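Local coordinates for protein glucose-6-phosphate dehydrogenase (Trypanosoma cruzi, PDB 5AQ1) that catalyses the NADP-dependent oxidation of glucose 6-phosphate, the entry step of the pentose phosphate pathway in this parasite, at residues R31-V36 with R64-L69; G141-F146 with L172-L177; Y407-A412 with T421-L426. One frame throughout, in Å; residues are numbered along the deposited sequence.

Contact 1. Residues R31-V36 with R64-L69; sequences RALTIV and RDVNIL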
# COMPACT_ATOMS: atom_id res chain seq x y z
N ARG B 31 16.30 20.72 44.96
CA ARG B 31 15.38 21.73 45.48
C ARG B 31 14.24 21.06 46.24
O ARG B 31 13.86 19.93 45.93
CB ARG B 31 14.83 22.55 44.31
CG ARG B 31 13.66 23.46 44.64
CD ARG B 31 13.47 24.50 43.55
NE ARG B 31 14.42 25.61 43.67
CZ ARG B 31 14.59 26.56 42.75
NH1 ARG B 31 13.90 26.55 41.62
NH2 ARG B 31 15.48 27.52 42.97
N ALA B 32 13.71 21.75 47.25
CA ALA B 32 12.64 21.20 48.08
C ALA B 32 11.44 20.80 47.24
O ALA B 32 11.14 21.44 46.23
CB ALA B 32 12.23 22.21 49.14
N LEU B 33 10.75 19.74 47.67
CA LEU B 33 9.54 19.26 47.00
C LEU B 33 8.42 19.09 48.02
O LEU B 33 8.56 18.35 48.99
CB LEU B 33 9.80 17.92 46.31
CG LEU B 33 8.61 17.27 45.59
CD1 LEU B 33 7.98 18.21 44.57
CD2 LEU B 33 9.03 15.98 44.92
N THR B 34 7.31 19.79 47.78
CA THR B 34 6.13 19.67 48.62
C THR B 34 4.94 19.23 47.77
O THR B 34 4.58 19.90 46.80
CB THR B 34 5.81 21.01 49.33
OG1 THR B 34 6.98 21.50 49.99
CG2 THR B 34 4.70 20.82 50.36
N ILE B 35 4.34 18.10 48.15
CA ILE B 35 3.15 17.57 47.48
C ILE B 35 1.94 17.75 48.40
O ILE B 35 1.85 17.09 49.44
CB ILE B 35 3.33 16.08 47.13
CG1 ILE B 35 4.53 15.91 46.20
CG2 ILE B 35 2.06 15.53 46.48
CD1 ILE B 35 4.92 14.47 45.94
N VAL B 36 1.03 18.64 48.03
CA VAL B 36 -0.14 18.94 48.85
C VAL B 36 -1.37 18.21 48.30
O VAL B 36 -1.81 18.48 47.18
CB VAL B 36 -0.44 20.45 48.90
CG1 VAL B 36 -1.55 20.75 49.89
CG2 VAL B 36 0.82 21.23 49.27
N ARG B 64 13.98 11.35 49.31
CA ARG B 64 13.83 10.85 50.68
C ARG B 64 13.31 11.93 51.64
O ARG B 64 12.55 11.62 52.56
CB ARG B 64 15.15 10.25 51.18
CG ARG B 64 15.41 8.85 50.61
CD ARG B 64 16.78 8.72 49.98
NE ARG B 64 17.15 7.33 49.75
CZ ARG B 64 18.30 6.94 49.21
NH1 ARG B 64 19.21 7.83 48.82
NH2 ARG B 64 18.55 5.64 49.04
N ASP B 65 13.66 13.19 51.38
CA ASP B 65 13.20 14.32 52.21
C ASP B 65 12.01 15.08 51.61
O ASP B 65 11.83 16.27 51.88
CB ASP B 65 14.37 15.28 52.50
CG ASP B 65 15.00 15.88 51.25
OD1 ASP B 65 14.61 15.50 50.12
OD2 ASP B 65 15.89 16.73 51.40
N VAL B 66 11.18 14.40 50.83
CA VAL B 66 9.93 14.98 50.32
C VAL B 66 8.97 15.28 51.47
O VAL B 66 9.00 14.61 52.50
CB VAL B 66 9.24 14.04 49.30
CG1 VAL B 66 8.66 12.80 49.99
CG2 VAL B 66 8.13 14.77 48.55
N ASN B 67 8.12 16.28 51.27
CA ASN B 67 7.06 16.59 52.22
C ASN B 67 5.69 16.41 51.59
O ASN B 67 5.39 17.01 50.56
CB ASN B 67 7.21 18.02 52.73
CG ASN B 67 8.26 18.13 53.81
OD1 ASN B 67 9.31 18.74 53.61
ND2 ASN B 67 7.99 17.54 54.97
N ILE B 68 4.88 15.56 52.20
CA ILE B 68 3.52 15.31 51.74
C ILE B 68 2.58 15.89 52.77
O ILE B 68 2.59 15.48 53.94
CB ILE B 68 3.27 13.80 51.55
CG1 ILE B 68 4.24 13.23 50.51
CG2 ILE B 68 1.83 13.55 51.10
CD1 ILE B 68 4.38 11.72 50.55
N LEU B 69 1.77 16.85 52.35
CA LEU B 69 0.88 17.59 53.25
C LEU B 69 -0.58 17.37 52.87
O LEU B 69 -1.02 17.78 51.80
CB LEU B 69 1.24 19.08 53.22
CG LEU B 69 0.33 20.10 53.91
CD1 LEU B 69 0.20 19.82 55.40
CD2 LEU B 69 0.85 21.52 53.68
O HOH W 1 9.30 20.03 51.27

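Contact 2. Residues G141-F146 with L172-L177; sequences GGNRLF and LGWVRL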
# COMPACT_ATOMS: atom_id res chain seq x y z
N GLY B 141 14.07 27.94 48.07
CA GLY B 141 12.69 27.88 47.60
C GLY B 141 12.15 26.46 47.67
O GLY B 141 12.41 25.74 48.63
N GLY B 142 11.40 26.07 46.64
CA GLY B 142 10.82 24.72 46.58
C GLY B 142 9.76 24.58 45.50
O GLY B 142 9.05 25.54 45.20
N ASN B 143 9.66 23.38 44.93
CA ASN B 143 8.64 23.07 43.94
C ASN B 143 7.37 22.57 44.63
O ASN B 143 7.46 21.79 45.58
CB ASN B 143 9.15 22.02 42.96
CG ASN B 143 10.36 22.48 42.18
OD1 ASN B 143 10.35 23.54 41.57
ND2 ASN B 143 11.42 21.68 42.21
N ARG B 144 6.21 23.00 44.14
CA ARG B 144 4.95 22.69 44.80
C ARG B 144 3.99 21.99 43.85
O ARG B 144 3.64 22.53 42.80
CB ARG B 144 4.30 23.98 45.30
CG ARG B 144 5.20 24.80 46.20
CD ARG B 144 4.48 26.03 46.75
NE ARG B 144 5.33 26.80 47.65
CZ ARG B 144 4.94 27.88 48.32
NH1 ARG B 144 3.70 28.34 48.22
NH2 ARG B 144 5.80 28.51 49.11
N LEU B 145 3.57 20.77 44.21
CA LEU B 145 2.56 20.03 43.45
C LEU B 145 1.27 19.98 44.26
O LEU B 145 1.23 19.40 45.34
CB LEU B 145 3.05 18.61 43.16
CG LEU B 145 2.12 17.72 42.33
CD1 LEU B 145 2.06 18.18 40.89
CD2 LEU B 145 2.57 16.27 42.39
N PHE B 146 0.22 20.60 43.73
CA PHE B 146 -1.09 20.59 44.38
C PHE B 146 -1.97 19.53 43.73
O PHE B 146 -2.28 19.64 42.54
CB PHE B 146 -1.75 21.96 44.28
CG PHE B 146 -1.01 23.05 45.02
CD1 PHE B 146 -1.09 23.13 46.40
CD2 PHE B 146 -0.24 23.98 44.33
CE1 PHE B 146 -0.41 24.13 47.09
CE2 PHE B 146 0.44 24.97 45.02
CZ PHE B 146 0.35 25.05 46.39
N LEU B 172 11.93 30.70 42.34
CA LEU B 172 12.17 29.79 43.46
C LEU B 172 11.58 28.38 43.28
O LEU B 172 11.73 27.54 44.17
CB LEU B 172 11.63 30.41 44.75
CG LEU B 172 12.27 31.74 45.17
CD1 LEU B 172 11.67 32.19 46.49
CD2 LEU B 172 13.78 31.61 45.30
N GLY B 173 10.92 28.12 42.15
CA GLY B 173 10.37 26.80 41.87
C GLY B 173 9.09 26.86 41.06
O GLY B 173 8.52 27.93 40.87
N TRP B 174 8.64 25.70 40.58
CA TRP B 174 7.41 25.62 39.79
C TRP B 174 6.20 25.27 40.64
O TRP B 174 6.33 24.79 41.77
CB TRP B 174 7.54 24.63 38.61
CG TRP B 174 8.18 23.29 38.90
CD1 TRP B 174 9.42 22.88 38.51
CD2 TRP B 174 7.60 22.17 39.60
NE1 TRP B 174 9.66 21.59 38.92
CE2 TRP B 174 8.55 21.13 39.60
CE3 TRP B 174 6.37 21.95 40.23
CZ2 TRP B 174 8.32 19.90 40.22
CZ3 TRP B 174 6.14 20.72 40.84
CH2 TRP B 174 7.11 19.71 40.83
N VAL B 175 5.02 25.53 40.09
CA VAL B 175 3.76 25.08 40.67
C VAL B 175 3.00 24.26 39.63
O VAL B 175 2.85 24.70 38.49
CB VAL B 175 2.88 26.25 41.12
CG1 VAL B 175 1.62 25.73 41.82
CG2 VAL B 175 3.65 27.18 42.04
N ARG B 176 2.54 23.08 40.02
CA ARG B 176 1.75 22.23 39.14
C ARG B 176 0.47 21.78 39.84
O ARG B 176 0.48 21.47 41.03
CB ARG B 176 2.58 21.03 38.67
CG ARG B 176 3.66 21.42 37.68
CD ARG B 176 4.66 20.31 37.42
NE ARG B 176 5.84 20.83 36.74
CZ ARG B 176 7.02 20.21 36.66
NH1 ARG B 176 7.21 19.02 37.21
NH2 ARG B 176 8.03 20.80 36.02
N LEU B 177 -0.62 21.76 39.07
CA LEU B 177 -1.94 21.41 39.57
C LEU B 177 -2.39 20.10 38.93
O LEU B 177 -2.55 20.03 37.72
CB LEU B 177 -2.96 22.49 39.20
CG LEU B 177 -3.15 23.69 40.13
CD1 LEU B 177 -4.05 23.32 41.30
CD2 LEU B 177 -1.82 24.24 40.62

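Contact 3. Residues Y407-A412 with T421-L426; sequences YLKLTA and THQTEL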
# COMPACT_ATOMS: atom_id res chain seq x y z
N TYR B 407 -2.23 -9.85 22.05
CA TYR B 407 -2.15 -11.02 21.19
C TYR B 407 -2.78 -10.80 19.82
O TYR B 407 -3.68 -9.98 19.66
CB TYR B 407 -2.74 -12.27 21.88
CG TYR B 407 -4.16 -12.15 22.37
CD1 TYR B 407 -4.45 -11.64 23.64
CD2 TYR B 407 -5.23 -12.60 21.59
CE1 TYR B 407 -5.75 -11.56 24.10
CE2 TYR B 407 -6.53 -12.51 22.05
CZ TYR B 407 -6.79 -11.99 23.30
OH TYR B 407 -8.09 -11.92 23.74
N LEU B 408 -2.26 -11.55 18.84
CA LEU B 408 -2.69 -11.45 17.45
C LEU B 408 -3.37 -12.75 17.03
O LEU B 408 -2.72 -13.80 16.93
CB LEU B 408 -1.47 -11.18 16.56
CG LEU B 408 -1.71 -11.10 15.06
CD1 LEU B 408 -2.62 -9.92 14.72
CD2 LEU B 408 -0.38 -10.99 14.34
N LYS B 409 -4.67 -12.68 16.80
CA LYS B 409 -5.44 -13.85 16.39
C LYS B 409 -5.28 -14.05 14.89
O LYS B 409 -5.50 -13.12 14.11
CB LYS B 409 -6.92 -13.67 16.72
CG LYS B 409 -7.20 -13.50 18.20
CD LYS B 409 -8.65 -13.13 18.45
CE LYS B 409 -9.57 -14.34 18.31
NZ LYS B 409 -10.99 -13.97 18.53
N LEU B 410 -4.90 -15.26 14.49
CA LEU B 410 -4.75 -15.59 13.09
C LEU B 410 -5.11 -17.05 12.81
O LEU B 410 -5.37 -17.82 13.74
CB LEU B 410 -3.34 -15.26 12.59
CG LEU B 410 -2.13 -15.42 13.52
CD1 LEU B 410 -2.01 -16.83 14.05
CD2 LEU B 410 -0.85 -15.03 12.79
N THR B 411 -5.14 -17.41 11.54
CA THR B 411 -5.45 -18.77 11.11
C THR B 411 -4.16 -19.55 10.86
O THR B 411 -3.19 -19.02 10.32
CB THR B 411 -6.32 -18.75 9.85
OG1 THR B 411 -7.56 -18.09 10.14
CG2 THR B 411 -6.61 -20.16 9.36
N ALA B 412 -4.16 -20.81 11.27
CA ALA B 412 -3.02 -21.70 11.06
C ALA B 412 -3.51 -23.10 10.74
O ALA B 412 -4.69 -23.42 10.94
CB ALA B 412 -2.13 -21.72 12.30
N THR B 421 -7.74 -26.16 9.02
CA THR B 421 -7.39 -24.88 9.61
C THR B 421 -8.10 -24.67 10.95
O THR B 421 -9.13 -25.29 11.23
CB THR B 421 -7.74 -23.70 8.69
OG1 THR B 421 -9.15 -23.67 8.45
CG2 THR B 421 -7.00 -23.81 7.36
N HIS B 422 -7.53 -23.78 11.76
CA HIS B 422 -8.12 -23.36 13.03
C HIS B 422 -7.59 -21.97 13.37
O HIS B 422 -6.55 -21.56 12.85
CB HIS B 422 -7.76 -24.35 14.15
CG HIS B 422 -6.36 -24.22 14.66
ND1 HIS B 422 -5.26 -24.40 13.86
CD2 HIS B 422 -5.89 -23.92 15.89
CE1 HIS B 422 -4.16 -24.22 14.57
NE2 HIS B 422 -4.51 -23.93 15.81
N GLN B 423 -8.31 -21.24 14.22
CA GLN B 423 -7.83 -19.95 14.69
C GLN B 423 -6.99 -20.14 15.95
O GLN B 423 -7.36 -20.89 16.85
CB GLN B 423 -9.00 -18.98 14.93
CG GLN B 423 -8.57 -17.61 15.46
CD GLN B 423 -9.53 -16.48 15.08
OE1 GLN B 423 -10.59 -16.30 15.70
NE2 GLN B 423 -9.16 -15.72 14.05
N THR B 424 -5.85 -19.46 16.00
CA THR B 424 -4.92 -19.52 17.13
C THR B 424 -4.41 -18.10 17.43
O THR B 424 -4.96 -17.13 16.92
CB THR B 424 -3.77 -20.51 16.83
OG1 THR B 424 -2.93 -20.64 17.99
CG2 THR B 424 -2.93 -20.06 15.63
N GLU B 425 -3.39 -17.98 18.29
CA GLU B 425 -2.84 -16.67 18.65
C GLU B 425 -1.33 -16.67 18.75
O GLU B 425 -0.72 -17.68 19.08
CB GLU B 425 -3.36 -16.18 20.01
CG GLU B 425 -4.85 -16.36 20.26
CD GLU B 425 -5.21 -17.75 20.73
OE1 GLU B 425 -4.41 -18.35 21.48
OE2 GLU B 425 -6.28 -18.25 20.33
N LEU B 426 -0.73 -15.52 18.46
CA LEU B 426 0.62 -15.21 18.91
C LEU B 426 0.42 -14.34 20.13
O LEU B 426 -0.15 -13.25 20.04
CB LEU B 426 1.41 -14.47 17.83
CG LEU B 426 1.48 -15.13 16.45
CD1 LEU B 426 2.27 -14.23 15.51
CD2 LEU B 426 2.12 -16.51 16.51

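Contact 1. Residues R31-V36 with R64-L69
Thr34, Ile35 and Val36 pair in parallel with Asn67, Ile68 and Leu69, and three backbone hydrogen bonds join the two edges. Ile35 faces 67-69 with both of its polar atoms: its N donates to Asn67 O at 2.8 Å, and its O receives Leu69 N at 2.9 Å. One step earlier, Asn67 N reaches Leu33 O at 3.1 Å. The short segments 33-36 and 67-69 diverge by 21°, a modest twist for neighbouring parallel strands.

The Asn67 side chain can be followed outward from CB, which passes 4.0 Å from Leu33 O, the same carbonyl that accepts its own backbone N-H. With chi1 at -80°, CG stands beside the backbone N, and this carries OD1 back toward the start of the pairing. There OD1 accepts a hydrogen bond from a water at 2.7 Å. That water also donates to Leu33 O and accepts from Thr34 OG1, so it ties two side chains and a carbonyl together on the face that bears Thr34 and Asn67. The Asn67 side chain also touches Met131 of helix 118-134.

The other face is apolar at this end. Val66 CG2 is the touching branch, 3.9 Å from Leu33 CG, where the two side chains run alongside each other, and 4.1 Å from Ile35 CD1, which comes in at a slant. Back on the face of Thr34 and Asn67, but further along the strands, Val36 CG2 and Leu69 CD2 approach more loosely, at 4.4 Å.

These strands belong to the beta-alpha-beta unit of strand 33-38, helix 43-58 and strand 67-72 in the Rossmann-like coenzyme domain. Helix 118-134 also packs on Val36 and Leu69, strand 108-112 continues the sheet beyond Ile68 and Leu69, and strand 143-148 lies along the other edge of strand 33-38.

Contact 2. Residues G141-F146 with L172-L177
Asn143 lies flat on the indole of Trp174, its amide stacked within 8° of the ring plane, and this pair forms the tight part of the contact. Asn143 CB sits over the six-membered ring in a CH-pi contact, 3.5 Å from its centroid. OD1 accepts Trp174 N at 2.9 Å, in the carbonyl plane and on a lone pair. The side-chain carbonyl thus takes a backbone N-H just before the regular parallel pairing begins, while Gly142 O bonds instead to Gln168 NE2. Trp174 has chi1 at 45°, with CG between its own backbone N and carbonyl carbon, and this turns the indole across the neighbouring strand. On the opposite face of the indole the guanidinium of Arg176 closes a three-layer stack, with CZ 3.4 Å above the ring plane; its NH1 is hydrogen-bonded to Ala449 O.

On the face bearing Phe146, Val175 CG1 meets the ring at its edge, 3.5 Å from CE2. Here the strands are in regular parallel register, as in Phe146 N to Arg176 O at 2.8 Å.

Looser packing marks the start of both segments, where Gly141 and Leu172 are partly exposed. Gly142 N to Leu172 O, 2.9 Å, is the hydrogen bond here, and Leu172 CB comes no nearer than 4.0 Å, to Gly141 CA.

The contact closes the beta-alpha-beta unit of strand 143-148, helix 155-165 and strand 175-179. Its chemistry is mixed by face: Phe146, Val175 and Leu177 make an apolar layer, although Arg144 shares that side and directs its extended chain to Asn125 and Glu132. Across the sheet, Asn143 OD1 and Arg176 NH1 are hydrogen-bonded at the rim of the stack while amide and guanidinium cover the two indole faces; the cationic group probably gains from the ring's pi electrons.

Contact 3. Residues Y407-A412 with T421-L426
Leu408, Leu410 and Ala412 form hydrogen-bonded antiparallel pairs with Leu426, Thr424 and His422, each joined by two backbone bonds, and the short segments run at 148° to each other. They are the two arms of a beta hairpin, strands 405-413 and 421-429, in the large mixed sheet of the C-terminal domain, strand 421-429 being outermost within this chain.

On the face carrying the leucines, Thr424 CG2 nests between two neighbours, 3.7 Å from Leu410 CD1 and 3.8 Å from Ala412 CB. Leu426 CD1 extends the apolar strip, lying 4.2 Å from Leu410 CD2. This side is covered by the second subunit, another copy of the protein: its Phe231 packs on Leu410, its Leu428 on Leu426, and its Tyr434 OH bonds to Thr424 OG1.

The reverse face is more polar. Glu425 CG packs against Lys409 CG at 4.2 Å, and it also lies 4.0 Å from Tyr407 CD2, with carboxylate and phenol planes nearly perpendicular (86°). The bend at chi2 of Glu425 turns its carboxylate aside, where OE2 forms a salt bridge with Arg433 of the second subunit. The hairpin is therefore part of a subunit interface.

Near the loop end of the hairpin, His422 NE2 is hydrogen-bonded to Tyr434 OH of the second subunit, the hydroxyl that also meets Thr424 OG1. Ala412 O accepts twice from this histidine: His422 N at 3.0 Å, and, weakly, His422 ND1 at 3.1 Å.

Contacts 1 and 2 belong to one parallel sheet and come in series along the chain, their centres 10 Å apart. Strands 33-38 and 143-148 are neighbours in that sheet, so the pairings span four adjacent strands in the order 67-72, 33-38, 143-148, 175-179, with probable hydrogen bonds from Asn143 N to Ala32 O and from Val36 N to Leu145 O between them. Together they build the core of the domain that binds NADPH. Contact 3 follows much later, about 51 Å away between centres and on the opposite side of the chain's centre, in the mixed sheet of the C-terminal domain. Coenzyme binding and subunit association thus draw on separate sheets.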